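Long-range contact in mannan endo-1,6-alpha-mannosidase (PDB 6RY0), which probably cleaves alpha-1,6-mannosidic linkages and, as a calcium-binding family 76 transglycosidase, helps transfer GPI-anchored glycoproteins into the fungal cell wall: residues C316-L321 against D384-A389. Sequence-based numbering, arbitrary orientation.
Sequences CTADML and DHTSGA. With CA (calcium ion), chain C.
D384 and L321 both set CG beside the backbone N and opposite the carbonyl carbon (chi1 -66° and -61°), and the two side chains meet at an oblique angle, with L321 CD2 4.1 Å from D384 OD2. A leucine suits its buried place because its branched hydrocarbon end also packs on F371 and on E391 of helix 389-401. The torsion of D384 brings its carboxylate near C316, OD1 lying 3.9 Å from C316 O. Both of these oxygens are acceptors here, and a single water joins the two loops by donating to each, at 2.8 Å from C316 O and from D384 OD1. An aspartate suits this buried place because its two oxygens can serve different partners: OD2 is hydrogen-bonded to Y372 OH, while OD1 holds the water and takes a weak bond from G314 N. Replacing D384 with an alanine is likely to leave the bridging water, the Y372 hydroxyl and G314 N without their carboxylate mate, and the two loops without their water link. A318 CB rests 4.0 Å from T386 CG2; the small alanine lets the threonine methyl come close, and T386 can do two jobs since its two branches differ. With CG2 turned to A318, OG1 sits between the backbone N and the carbonyl carbon (chi1 87°), where it accepts from G388 N at 2.9 Å in an ST turn. G388 stands at the N-cap of helix 389-401 with a positive phi, and a CB at these backbone angles would jam against the carbonyl O of the residue before, so glycine suits it. The loop at 316-321, tied down by the C309-C316 disulfide, thus packs against the loop that leads into this helix. Between D384 and T386, H385 uses its backbone O, 2.5 Å from the calcium ion, and with D73 and four waters completes a largely hydrated calcium site in this family 76 enzyme.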
loop_
_atom_site.group_PDB
_atom_site.type_symbol
_atom_site.label_atom_id
_atom_site.label_comp_id
_atom_site.label_asym_id
_atom_site.label_seq_id
_atom_site.Cartn_x
_atom_site.Cartn_y
_atom_site.Cartn_z
ATOM N N CYS A 316 -15.033 -10.653 4.007
ATOM C CA CYS A 316 -13.730 -10.051 3.709
ATOM C C CYS A 316 -12.571 -10.933 4.160
ATOM O O CYS A 316 -12.575 -11.413 5.291
ATOM C CB CYS A 316 -13.635 -8.679 4.355
ATOM S SG CYS A 316 -14.846 -7.416 3.775
ATOM N N THR A 317 -11.560 -11.107 3.305
ATOM C CA THR A 317 -10.385 -11.874 3.674
ATOM C C THR A 317 -9.408 -11.009 4.458
ATOM O O THR A 317 -9.529 -9.784 4.503
ATOM C CB THR A 317 -9.654 -12.368 2.430
ATOM O OG1 THR A 317 -9.134 -11.225 1.757
ATOM C CG2 THR A 317 -10.556 -13.176 1.475
ATOM N N ALA A 318 -8.396 -11.649 5.048
ATOM C CA ALA A 318 -7.382 -10.919 5.795
ATOM C C ALA A 318 -6.810 -9.777 4.957
ATOM O O ALA A 318 -6.613 -8.667 5.453
ATOM C CB ALA A 318 -6.278 -11.849 6.243
ATOM N N ASP A 319 -6.517 -10.042 3.689
ATOM C CA ASP A 319 -5.940 -9.006 2.863
ATOM C C ASP A 319 -6.912 -7.796 2.764
ATOM O O ASP A 319 -6.529 -6.635 2.892
ATOM C CB ASP A 319 -5.667 -9.496 1.436
ATOM C CG ASP A 319 -4.536 -10.490 1.311
ATOM O OD1 ASP A 319 -3.819 -10.834 2.273
ATOM O OD2 ASP A 319 -4.313 -10.846 0.147
ATOM N N MET A 320 -8.184 -8.087 2.508
ATOM C CA MET A 320 -9.175 -7.040 2.274
ATOM C C MET A 320 -9.403 -6.127 3.479
ATOM O O MET A 320 -9.743 -4.956 3.317
ATOM C CB MET A 320 -10.517 -7.662 1.848
ATOM C CG MET A 320 -10.433 -8.404 0.532
ATOM S SD MET A 320 -11.943 -9.357 0.240
ATOM C CE MET A 320 -11.352 -10.430 -1.071
ATOM N N LEU A 321 -9.176 -6.648 4.682
ATOM C CA LEU A 321 -9.344 -5.865 5.904
ATOM C C LEU A 321 -8.346 -4.724 6.026
ATOM O O LEU A 321 -8.546 -3.803 6.820
ATOM C CB LEU A 321 -9.280 -6.811 7.102
ATOM C CG LEU A 321 -10.358 -7.898 7.146
ATOM C CD1 LEU A 321 -9.996 -8.956 8.149
ATOM C CD2 LEU A 321 -11.734 -7.322 7.427
ATOM N N ASP A 384 -14.510 -12.500 10.811
ATOM C CA ASP A 384 -13.753 -12.617 9.572
ATOM C C ASP A 384 -12.507 -13.479 9.740
ATOM O O ASP A 384 -11.619 -13.471 8.904
ATOM C CB ASP A 384 -13.459 -11.244 8.997
ATOM C CG ASP A 384 -14.722 -10.537 8.548
ATOM O OD1 ASP A 384 -15.551 -11.151 7.854
ATOM O OD2 ASP A 384 -14.910 -9.355 8.907
ATOM N N HIS A 385 -12.475 -14.265 10.817
ATOM C CA HIS A 385 -11.527 -15.369 10.961
ATOM C C HIS A 385 -10.083 -14.932 11.091
ATOM O O HIS A 385 -9.180 -15.681 10.708
ATOM C CB HIS A 385 -11.670 -16.374 9.804
ATOM C CG HIS A 385 -13.080 -16.688 9.483
ATOM N ND1 HIS A 385 -13.846 -17.497 10.290
ATOM C CD2 HIS A 385 -13.904 -16.230 8.513
ATOM C CE1 HIS A 385 -15.075 -17.567 9.804
ATOM N NE2 HIS A 385 -15.137 -16.806 8.725
ATOM N N THR A 386 -9.847 -13.765 11.681
ATOM C CA THR A 386 -8.502 -13.353 12.041
ATOM C C THR A 386 -8.509 -12.766 13.434
ATOM O O THR A 386 -9.562 -12.431 13.991
ATOM C CB THR A 386 -7.857 -12.318 11.066
ATOM O OG1 THR A 386 -8.211 -10.991 11.454
ATOM C CG2 THR A 386 -8.182 -12.580 9.627
ATOM N N SER A 387 -7.304 -12.564 13.961
ATOM C CA SER A 387 -7.127 -11.924 15.242
ATOM C C SER A 387 -7.403 -10.432 15.237
ATOM O O SER A 387 -7.538 -9.860 16.306
ATOM C CB SER A 387 -5.739 -12.190 15.786
ATOM O OG SER A 387 -4.786 -11.650 14.881
ATOM N N GLY A 388 -7.473 -9.810 14.047
ATOM C CA GLY A 388 -7.825 -8.409 13.935
ATOM C C GLY A 388 -6.699 -7.438 13.629
ATOM O O GLY A 388 -6.883 -6.230 13.802
ATOM N N ALA A 389 -5.555 -7.929 13.154
ATOM C CA ALA A 389 -4.439 -7.023 12.889
ATOM C C ALA A 389 -4.716 -6.069 11.746
ATOM O O ALA A 389 -4.269 -4.919 11.798
ATOM C CB ALA A 389 -3.174 -7.830 12.580
HETATM CA CA CA C . -7.591 -17.553 10.828
HETATM O O HOH W 1 -14.407 -13.179 6.343
HETATM O O HOH W 2 -5.959 -18.339 9.285
HETATM O O HOH W 3 -5.862 -18.728 12.155
HETATM O O HOH W 4 -8.119 -17.492 13.022
HETATM O O HOH W 5 -7.774 -17.131 8.801
#